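Long-range contacts in ribulose-5-phosphate reductase 1 (Staphylococcus aureus, PDB 6XHK), which catalyses the NADPH-dependent reduction of D-ribulose 5-phosphate to D-ribitol 5-phosphate in the poly(ribitol phosphate) wall teichoic acid pathway: residues 222-228 with 242-247; 250-255 with 273-279; 305-309 with 332-336. All blocks are in the same frame, centred on the assembly; numbering follows the deposited sequence.

Contact 1: 222-228 with 242-247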
loop_
_atom_site.group_PDB
_atom_site.type_symbol
_atom_site.label_atom_id
_atom_site.label_comp_id
_atom_site.label_asym_id
_atom_site.label_seq_id
_atom_site.Cartn_x
_atom_site.Cartn_y
_atom_site.Cartn_z
ATOM N N THR A 222 14.293 -23.744 -3.129
ATOM C CA THR A 222 13.522 -24.005 -1.925
ATOM C C THR A 222 13.549 -22.816 -0.972
ATOM O O THR A 222 14.502 -22.031 -0.956
ATOM C CB THR A 222 14.040 -25.252 -1.214
ATOM O OG1 THR A 222 13.134 -25.586 -0.158
ATOM C CG2 THR A 222 15.445 -25.006 -0.646
ATOM N N PHE A 223 12.499 -22.732 -0.153
ATOM C CA PHE A 223 12.266 -21.651 0.800
ATOM C C PHE A 223 11.187 -22.108 1.774
ATOM O O PHE A 223 10.404 -23.011 1.465
ATOM C CB PHE A 223 11.807 -20.375 0.092
ATOM C CG PHE A 223 10.646 -20.590 -0.844
ATOM C CD1 PHE A 223 10.854 -20.938 -2.172
ATOM C CD2 PHE A 223 9.337 -20.435 -0.385
ATOM C CE1 PHE A 223 9.776 -21.125 -3.020
ATOM C CE2 PHE A 223 8.262 -20.625 -1.226
ATOM C CZ PHE A 223 8.477 -20.969 -2.544
ATOM N N ASP A 224 11.118 -21.450 2.941
ATOM C CA ASP A 224 10.193 -21.880 3.985
ATOM C C ASP A 224 9.033 -20.935 4.273
ATOM O O ASP A 224 8.087 -21.351 4.953
ATOM C CB ASP A 224 10.937 -22.170 5.307
ATOM C CG ASP A 224 11.961 -21.116 5.673
ATOM O OD1 ASP A 224 12.716 -20.678 4.781
ATOM O OD2 ASP A 224 11.997 -20.712 6.857
ATOM N N HIS A 225 9.064 -19.697 3.791
ATOM C CA HIS A 225 7.991 -18.745 4.064
ATOM C C HIS A 225 7.788 -17.915 2.804
ATOM O O HIS A 225 8.765 -17.530 2.154
ATOM C CB HIS A 225 8.339 -17.810 5.228
ATOM C CG HIS A 225 8.084 -18.387 6.582
ATOM N ND1 HIS A 225 8.707 -19.528 7.034
ATOM C CD2 HIS A 225 7.283 -17.975 7.590
ATOM C CE1 HIS A 225 8.295 -19.802 8.257
ATOM N NE2 HIS A 225 7.427 -18.875 8.618
ATOM N N ALA A 226 6.539 -17.613 2.459
ATOM C CA ALA A 226 6.300 -16.915 1.199
ATOM C C ALA A 226 5.208 -15.874 1.365
ATOM O O ALA A 226 4.410 -15.932 2.303
ATOM C CB ALA A 226 5.947 -17.884 0.075
ATOM N N PHE A 227 5.206 -14.908 0.431
ATOM C CA PHE A 227 4.301 -13.756 0.415
ATOM C C PHE A 227 3.691 -13.643 -0.970
ATOM O O PHE A 227 4.420 -13.542 -1.960
ATOM C CB PHE A 227 5.037 -12.470 0.748
ATOM C CG PHE A 227 5.457 -12.390 2.146
ATOM C CD1 PHE A 227 4.627 -11.838 3.097
ATOM C CD2 PHE A 227 6.695 -12.878 2.530
ATOM C CE1 PHE A 227 5.018 -11.759 4.426
ATOM C CE2 PHE A 227 7.098 -12.818 3.857
ATOM C CZ PHE A 227 6.257 -12.254 4.813
ATOM N N GLU A 228 2.370 -13.672 -1.048
ATOM C CA GLU A 228 1.665 -13.510 -2.314
ATOM C C GLU A 228 1.245 -12.050 -2.482
ATOM O O GLU A 228 0.306 -11.592 -1.819
ATOM C CB GLU A 228 0.459 -14.440 -2.389
ATOM C CG GLU A 228 -0.122 -14.537 -3.783
ATOM C CD GLU A 228 -1.411 -13.722 -3.929
ATOM O OE1 GLU A 228 -1.882 -13.119 -2.927
ATOM O OE2 GLU A 228 -1.958 -13.697 -5.049
ATOM N N MET A 242 3.608 -21.226 -5.542
ATOM C CA MET A 242 4.244 -21.275 -4.228
ATOM C C MET A 242 3.833 -22.511 -3.425
ATOM O O MET A 242 4.675 -23.077 -2.718
ATOM C CB MET A 242 4.013 -19.976 -3.450
ATOM C CG MET A 242 2.626 -19.403 -3.477
ATOM S SD MET A 242 2.723 -17.592 -3.551
ATOM C CE MET A 242 3.342 -17.267 -1.918
ATOM N N ILE A 243 2.585 -22.978 -3.545
ATOM C CA ILE A 243 2.230 -24.255 -2.933
ATOM C C ILE A 243 3.197 -25.342 -3.405
ATOM O O ILE A 243 3.752 -26.099 -2.598
ATOM C CB ILE A 243 0.757 -24.605 -3.237
ATOM C CG1 ILE A 243 -0.222 -23.824 -2.348
ATOM C CG2 ILE A 243 0.498 -26.103 -3.078
ATOM C CD1 ILE A 243 -1.664 -23.958 -2.782
ATOM N N ASP A 244 3.458 -25.393 -4.719
ATOM C CA ASP A 244 4.277 -26.472 -5.278
ATOM C C ASP A 244 5.726 -26.398 -4.825
ATOM O O ASP A 244 6.339 -27.432 -4.531
ATOM C CB ASP A 244 4.213 -26.482 -6.803
ATOM C CG ASP A 244 2.836 -26.822 -7.323
ATOM O OD1 ASP A 244 1.854 -26.719 -6.564
ATOM O OD2 ASP A 244 2.736 -27.254 -8.486
ATOM N N TYR A 245 6.301 -25.201 -4.766
ATOM C CA TYR A 245 7.737 -25.086 -4.535
ATOM C C TYR A 245 8.123 -24.924 -3.064
ATOM O O TYR A 245 9.306 -25.046 -2.733
ATOM C CB TYR A 245 8.318 -23.911 -5.351
ATOM C CG TYR A 245 8.446 -24.164 -6.854
ATOM C CD1 TYR A 245 7.374 -23.929 -7.712
ATOM C CD2 TYR A 245 9.632 -24.681 -7.405
ATOM C CE1 TYR A 245 7.472 -24.175 -9.072
ATOM C CE2 TYR A 245 9.745 -24.934 -8.768
ATOM C CZ TYR A 245 8.655 -24.680 -9.594
ATOM O OH TYR A 245 8.745 -24.921 -10.944
ATOM N N ILE A 246 7.186 -24.677 -2.167
ATOM C CA ILE A 246 7.559 -24.278 -0.813
ATOM C C ILE A 246 7.949 -25.506 0.007
ATOM O O ILE A 246 7.362 -26.591 -0.137
ATOM C CB ILE A 246 6.420 -23.463 -0.149
ATOM C CG1 ILE A 246 6.884 -22.883 1.187
ATOM C CG2 ILE A 246 5.141 -24.286 0.028
ATOM C CD1 ILE A 246 5.849 -22.098 1.876
ATOM N N SER A 247 8.948 -25.337 0.874
ATOM C CA SER A 247 9.342 -26.410 1.778
ATOM C C SER A 247 8.149 -26.907 2.596
ATOM O O SER A 247 7.258 -26.117 2.950
ATOM C CB SER A 247 10.460 -25.953 2.718
ATOM O OG SER A 247 11.691 -25.848 2.022
#
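The carbonyl oxygen of F223 is gripped twice by S247. S247 N donates to F223 O over 2.8 Å with an N-H...O angle of 163°, and the hydroxyl S247 OG adds a weak bond to the same oxygen at 3.2 Å. These bonds join the two ends of the strand-to-helix half of a beta-alpha-beta unit in the Rossmann-type domain: the chain leading into strand 225-228 and the chain leaving helix 232-245.

Beside them the ring of F223 lies against the C-terminal end of the helix. A chi1 of 51° sets CG between the backbone N and the carbonyl carbon, and the ring folds back over I246. I246 CA sits over one face, 4.1 Å from the centroid, a CH-pi contact. I246 CB meets F223 CE2 at 3.6 Å, while Y245 CB comes obliquely to F223 CE1. Further along, M242 reaches from the last turn of the helix towards the strand. Its bent chain places the methyl CE next to A226 CB, and its sulfur SD passes E228 CB at 4.1 Å.

The two acids of the strand segment have partners outside the contact, D224 bonding to N165 and E228 OE1 to G256 N. The hydrogen bonds identified across the contact converge on F223 O, while apolar packing of F223, A226, M242 and I246 sets the helix end against the strand and the chain leading into it.

Contact 2: 250-255 with 273-279. With NDP (NADPH dihydro-nicotinamide-adenine-dinucleotide phosphate), chain B.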
loop_
_atom_site.group_PDB
_atom_site.type_symbol
_atom_site.label_atom_id
_atom_site.label_comp_id
_atom_site.label_asym_id
_atom_site.label_seq_id
_atom_site.Cartn_x
_atom_site.Cartn_y
_atom_site.Cartn_z
ATOM N N GLY A 250 5.792 -25.213 5.521
ATOM C CA GLY A 250 5.984 -23.780 5.386
ATOM C C GLY A 250 4.694 -22.983 5.530
ATOM O O GLY A 250 3.585 -23.508 5.392
ATOM N N SER A 251 4.843 -21.684 5.812
ATOM C CA SER A 251 3.703 -20.776 5.897
ATOM C C SER A 251 3.660 -19.821 4.706
ATOM O O SER A 251 4.685 -19.479 4.114
ATOM C CB SER A 251 3.734 -19.985 7.200
ATOM O OG SER A 251 4.002 -20.827 8.303
ATOM N N ILE A 252 2.451 -19.391 4.359
ATOM C CA ILE A 252 2.223 -18.498 3.227
ATOM C C ILE A 252 1.301 -17.351 3.632
ATOM O O ILE A 252 0.204 -17.578 4.153
ATOM C CB ILE A 252 1.618 -19.250 2.039
ATOM C CG1 ILE A 252 2.627 -20.257 1.528
ATOM C CG2 ILE A 252 1.242 -18.266 0.961
ATOM C CD1 ILE A 252 2.098 -21.092 0.390
ATOM N N ALA A 253 1.743 -16.123 3.363
ATOM C CA ALA A 253 0.975 -14.907 3.618
ATOM C C ALA A 253 0.281 -14.459 2.338
ATOM O O ALA A 253 0.933 -14.242 1.309
ATOM C CB ALA A 253 1.872 -13.791 4.150
ATOM N N LEU A 254 -1.042 -14.324 2.412
ATOM C CA LEU A 254 -1.871 -13.949 1.275
ATOM C C LEU A 254 -2.082 -12.441 1.340
ATOM O O LEU A 254 -2.551 -11.927 2.360
ATOM C CB LEU A 254 -3.211 -14.684 1.320
ATOM C CG LEU A 254 -3.267 -16.152 0.872
ATOM C CD1 LEU A 254 -2.892 -16.310 -0.613
ATOM C CD2 LEU A 254 -2.385 -17.029 1.755
ATOM N N LEU A 255 -1.695 -11.726 0.289
ATOM C CA LEU A 255 -1.881 -10.282 0.287
ATOM C C LEU A 255 -2.755 -9.790 -0.846
ATOM O O LEU A 255 -3.515 -8.835 -0.647
ATOM C CB LEU A 255 -0.535 -9.564 0.234
ATOM C CG LEU A 255 0.146 -9.617 1.595
ATOM C CD1 LEU A 255 1.532 -9.031 1.526
ATOM C CD2 LEU A 255 -0.712 -8.832 2.574
ATOM N N GLY A 273 1.432 -29.917 4.689
ATOM C CA GLY A 273 1.286 -29.311 5.997
ATOM C C GLY A 273 1.400 -27.810 5.988
ATOM O O GLY A 273 1.851 -27.216 6.976
ATOM N N LEU A 274 0.988 -27.176 4.894
ATOM C CA LEU A 274 1.187 -25.750 4.699
ATOM C C LEU A 274 0.181 -24.950 5.521
ATOM O O LEU A 274 -0.974 -25.354 5.709
ATOM C CB LEU A 274 1.035 -25.407 3.223
ATOM C CG LEU A 274 1.978 -26.177 2.310
ATOM C CD1 LEU A 274 1.776 -25.708 0.893
ATOM C CD2 LEU A 274 3.444 -26.040 2.742
ATOM N N THR A 275 0.634 -23.794 6.013
ATOM C CA THR A 275 -0.236 -22.832 6.694
ATOM C C THR A 275 -0.387 -21.583 5.826
ATOM O O THR A 275 0.610 -20.972 5.425
ATOM C CB THR A 275 0.319 -22.463 8.076
ATOM O OG1 THR A 275 0.527 -23.652 8.840
ATOM C CG2 THR A 275 -0.668 -21.639 8.817
ATOM N N LEU A 276 -1.628 -21.205 5.540
ATOM C CA LEU A 276 -1.946 -20.042 4.712
ATOM C C LEU A 276 -2.642 -18.992 5.562
ATOM O O LEU A 276 -3.689 -19.275 6.147
ATOM C CB LEU A 276 -2.838 -20.424 3.532
ATOM C CG LEU A 276 -2.199 -21.179 2.370
ATOM C CD1 LEU A 276 -1.653 -22.494 2.799
ATOM C CD2 LEU A 276 -3.245 -21.404 1.300
ATOM N N ILE A 277 -2.076 -17.782 5.614
ATOM C CA ILE A 277 -2.555 -16.712 6.488
ATOM C C ILE A 277 -2.980 -15.524 5.613
ATOM O O ILE A 277 -2.188 -15.069 4.764
ATOM C CB ILE A 277 -1.464 -16.283 7.480
ATOM C CG1 ILE A 277 -0.892 -17.502 8.191
ATOM C CG2 ILE A 277 -2.081 -15.406 8.558
ATOM C CD1 ILE A 277 0.154 -17.171 9.221
ATOM N N GLY A 278 -4.186 -15.037 5.813
ATOM C CA GLY A 278 -4.692 -13.874 5.083
ATOM C C GLY A 278 -4.477 -12.596 5.881
ATOM O O GLY A 278 -4.744 -12.558 7.084
ATOM N N SER A 279 -3.968 -11.564 5.194
ATOM C CA SER A 279 -3.681 -10.262 5.796
ATOM C C SER A 279 -4.236 -9.150 4.911
ATOM O O SER A 279 -3.964 -9.122 3.704
ATOM C CB SER A 279 -2.172 -10.075 5.998
ATOM O OG SER A 279 -1.878 -8.782 6.506
HETATM P PA NDP B . 0.756 -4.353 -9.450
HETATM O O1A NDP B . 0.034 -3.726 -10.607
HETATM O O2A NDP B . 2.042 -3.588 -9.159
HETATM O O5B NDP B . 1.036 -5.953 -9.799
HETATM C C5B NDP B . 2.107 -6.684 -9.114
HETATM C C4B NDP B . 2.978 -7.514 -10.131
HETATM O O4B NDP B . 2.674 -8.784 -10.135
HETATM C C3B NDP B . 2.741 -7.031 -11.590
HETATM O O3B NDP B . 3.892 -6.561 -12.143
HETATM C C2B NDP B . 2.333 -8.250 -12.406
HETATM O O2B NDP B . 3.079 -8.115 -13.687
HETATM C C1B NDP B . 2.779 -9.249 -11.685
HETATM N N9A NDP B . 2.141 -10.542 -11.949
HETATM C C8A NDP B . 1.063 -10.833 -12.734
HETATM N N7A NDP B . 0.837 -12.177 -12.686
HETATM C C5A NDP B . 1.757 -12.700 -11.890
HETATM C C6A NDP B . 2.011 -14.151 -11.464
HETATM N N6A NDP B . 1.134 -15.190 -11.957
HETATM N N1A NDP B . 3.100 -14.432 -10.590
HETATM C C2A NDP B . 3.965 -13.377 -10.110
HETATM N N3A NDP B . 3.708 -11.984 -10.526
HETATM C C4A NDP B . 2.567 -11.692 -11.438
HETATM O O3 NDP B . -0.178 -4.271 -8.043
HETATM P PN NDP B . 0.425 -4.269 -6.457
HETATM O O1N NDP B . 1.858 -4.806 -6.417
HETATM O O2N NDP B . 0.471 -2.866 -5.945
HETATM O O5D NDP B . -0.627 -5.168 -5.528
HETATM C C5D NDP B . -1.495 -6.130 -6.166
HETATM C C4D NDP B . -2.618 -6.597 -5.382
HETATM O O4D NDP B . -2.508 -6.227 -3.844
HETATM C C3D NDP B . -3.966 -5.988 -5.835
HETATM O O3D NDP B . -5.019 -7.043 -5.931
HETATM C C2D NDP B . -4.264 -5.059 -4.894
HETATM O O2D NDP B . -5.690 -4.755 -4.779
HETATM C C1D NDP B . -3.663 -5.680 -3.511
HETATM N N1N NDP B . -3.591 -4.736 -2.375
HETATM C C2N NDP B . -3.928 -5.271 -1.053
HETATM C C3N NDP B . -4.096 -4.387 0.195
HETATM C C7N NDP B . -4.484 -5.084 1.562
HETATM O O7N NDP B . -5.010 -4.445 2.443
HETATM N N7N NDP B . -4.191 -6.508 1.742
HETATM C C4N NDP B . -3.619 -2.915 0.134
HETATM C C5N NDP B . -3.490 -2.376 -1.308
HETATM C C6N NDP B . -3.220 -3.323 -2.497
HETATM P P2B NDP B . 2.165 -7.909 -15.018
HETATM O O1X NDP B . 1.021 -8.900 -15.056
HETATM O O2X NDP B . 1.582 -6.508 -14.967
HETATM O O3X NDP B . 3.056 -8.115 -16.232
#
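L254 turns CG opposite its own carbonyl carbon (chi1 -78°), and a chi2 of -63° then swings CD2 across to L276, where it meets CB at 3.9 Å. The two residues lie on the same face of neighbouring parallel strands in the six-stranded Rossmann-type sheet: 275-278 is the edge strand and 251-254 its inner neighbour, and helix 266-272 links them in a beta-alpha-beta unit.

The strands run 22° apart and are laced by a regular ladder. T275 N donates to G250 O, and T275 O accepts from I252 N; I252 O then takes I277 N at 2.7 Å, and I277 O takes L254 N equally closely. S279 N closes the row on L254 O over 3.2 Å. I252 and L276 share the face on which L254 lies, and I252 also packs against M242 of helix 232-245. On the other face are S251, A253, T275 and I277, with I277 touching R155 of helix 143-155.

Beyond the strands the chains reach the cofactor. The nicotinamide carboxamide nitrogen of NADPH, N7N, bonds to S279 O at 3.3 Å and, more weakly, to L255 O at 3.4 Å, so one amide group bridges the ends of both segments through their backbone carbonyls.

Contact 3: 305-309 with 332-336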
loop_
_atom_site.group_PDB
_atom_site.type_symbol
_atom_site.label_atom_id
_atom_site.label_comp_id
_atom_site.label_asym_id
_atom_site.label_seq_id
_atom_site.Cartn_x
_atom_site.Cartn_y
_atom_site.Cartn_z
ATOM N N ALA A 305 11.863 5.443 -2.437
ATOM C CA ALA A 305 11.832 6.500 -3.430
ATOM C C ALA A 305 11.841 5.946 -4.854
ATOM O O ALA A 305 11.250 6.557 -5.757
ATOM C CB ALA A 305 13.005 7.430 -3.189
ATOM N N LEU A 306 12.480 4.784 -5.077
ATOM C CA LEU A 306 12.475 4.140 -6.390
ATOM C C LEU A 306 11.090 3.728 -6.859
ATOM O O LEU A 306 10.947 3.406 -8.046
ATOM C CB LEU A 306 13.397 2.921 -6.408
ATOM C CG LEU A 306 14.855 3.216 -6.723
ATOM C CD1 LEU A 306 14.920 3.921 -8.071
ATOM C CD2 LEU A 306 15.501 4.078 -5.641
ATOM N N LEU A 307 10.086 3.733 -5.975
ATOM C CA LEU A 307 8.710 3.455 -6.365
ATOM C C LEU A 307 7.966 4.677 -6.862
ATOM O O LEU A 307 6.981 4.519 -7.596
ATOM C CB LEU A 307 7.900 2.890 -5.203
ATOM C CG LEU A 307 7.630 1.397 -5.194
ATOM C CD1 LEU A 307 7.002 1.050 -3.863
ATOM C CD2 LEU A 307 6.765 0.947 -6.363
ATOM N N LYS A 308 8.376 5.879 -6.437
ATOM C CA LYS A 308 7.737 7.113 -6.884
ATOM C C LYS A 308 7.803 7.167 -8.401
ATOM O O LYS A 308 8.884 7.326 -8.975
ATOM C CB LYS A 308 8.404 8.351 -6.268
ATOM C CG LYS A 308 7.792 9.712 -6.678
ATOM C CD LYS A 308 8.557 10.844 -5.982
ATOM C CE LYS A 308 8.101 12.238 -6.367
ATOM N NZ LYS A 308 9.056 13.228 -5.802
ATOM N N GLY A 309 6.657 6.986 -9.049
ATOM C CA GLY A 309 6.580 7.084 -10.488
ATOM C C GLY A 309 6.508 8.529 -10.925
ATOM O O GLY A 309 7.512 9.244 -10.871
ATOM N N TRP A 332 5.482 0.997 -14.068
ATOM C CA TRP A 332 6.086 0.761 -12.767
ATOM C C TRP A 332 5.786 1.935 -11.846
ATOM O O TRP A 332 5.747 3.091 -12.287
ATOM C CB TRP A 332 7.608 0.603 -12.900
ATOM C CG TRP A 332 8.372 0.738 -11.608
ATOM C CD1 TRP A 332 9.029 1.839 -11.161
ATOM C CD2 TRP A 332 8.603 -0.292 -10.630
ATOM N NE1 TRP A 332 9.622 1.581 -9.946
ATOM C CE2 TRP A 332 9.382 0.278 -9.602
ATOM C CE3 TRP A 332 8.217 -1.635 -10.521
ATOM C CZ2 TRP A 332 9.785 -0.448 -8.478
ATOM C CZ3 TRP A 332 8.622 -2.352 -9.410
ATOM C CH2 TRP A 332 9.398 -1.758 -8.402
ATOM N N GLY A 333 5.586 1.637 -10.565
ATOM C CA GLY A 333 5.582 2.655 -9.539
ATOM C C GLY A 333 4.207 3.223 -9.229
ATOM O O GLY A 333 3.196 2.920 -9.873
ATOM N N LYS A 334 4.198 4.071 -8.201
ATOM C CA LYS A 334 3.038 4.807 -7.712
ATOM C C LYS A 334 2.995 6.217 -8.299
ATOM O O LYS A 334 4.033 6.847 -8.510
ATOM C CB LYS A 334 3.097 4.886 -6.181
ATOM C CG LYS A 334 3.054 3.543 -5.426
ATOM C CD LYS A 334 1.692 2.892 -5.517
ATOM C CE LYS A 334 0.751 3.568 -4.540
ATOM N NZ LYS A 334 -0.640 3.044 -4.567
ATOM N N THR A 335 1.781 6.711 -8.555
ATOM C CA THR A 335 1.546 8.089 -9.011
ATOM C C THR A 335 1.201 9.013 -7.841
ATOM O O THR A 335 0.165 8.837 -7.189
ATOM C CB THR A 335 0.420 8.134 -10.051
ATOM O OG1 THR A 335 0.670 7.180 -11.097
ATOM C CG2 THR A 335 0.154 9.549 -10.581
ATOM N N VAL A 336 2.050 10.018 -7.596
ATOM C CA VAL A 336 1.883 10.937 -6.472
ATOM C C VAL A 336 1.160 12.196 -6.934
ATOM O O VAL A 336 1.287 12.633 -8.085
ATOM C CB VAL A 336 3.240 11.273 -5.819
ATOM C CG1 VAL A 336 3.034 11.979 -4.510
ATOM C CG2 VAL A 336 4.020 9.999 -5.571
#
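Three hydrogen bonds carry the polar side of this contact, one from a side chain and two from the backbone. W332 NE1 donates to L306 O over 2.9 Å at an N-H...O angle of 169°, with the oxygen lying almost in the plane of the indole, at its edge. K334 N donates to L307 O at 2.9 Å, and K334 O in turn accepts from G309 N at 2.7 Å. The last two bonds flank K308 and define its parallel bridge with K334, where strands 308-314 and 334-339 begin to pair. Helix 318-328 connects these strands in a beta-alpha-beta unit that belongs to the mixed sheet, not to the Rossmann-type one. The bonded carbonyls of L306 and L307 lie in a type I turn from A305 to K308, closed by K308 N on A305 O.

Apolar contacts fill in around these bonds. CG of W332 stands opposite its backbone N (chi1 164°), which brings the NE1 edge of the indole to L306 O and one face to L307. There L307 CD2 rests 3.9 Å above the ring plane, displaced toward the rim. The indole also stacks on the ring of H204. On the K308 side, the extended lysine crosses V336 at about a right angle, with CG 3.9 Å from V336 CG2.

The amino groups of both lysines find partners outside the two segments, K308 NZ bonding to S138 OG. K334, bent at chi2 and chi3, is bonded to 305-309 through both its backbone N and O, while its NZ forms a salt bridge with E65, a predicted ligand of the catalytic zinc, and bonds to I37 O and the modified cysteine at position 38. One residue thus joins the strand pairing to the predicted zinc site.

Contacts 1 and 2 belong to successive beta-alpha-beta units of the Rossmann-type domain and share its sheet, their centres 9 Å apart. Strand 225-228 lies beside strand 251-254, with probable hydrogen bonds from E228 N to A253 O (2.8 Å) and from A253 N to A226 O (2.9 Å). Contact 3 is remote from both, its centre about 28 Å from each of theirs, and it belongs to another sheet. NADPH spans the gap: 250-255 with 273-279 holds its carboxamide, whereas the side chain of K334 in contact 3 comes to about 6 Å from the cofactor and that of E228 in contact 1 to about 7 Å. Contacts 2 and 3 lie on opposite sides of the chain's centre, with nearest atoms about 13 Å apart.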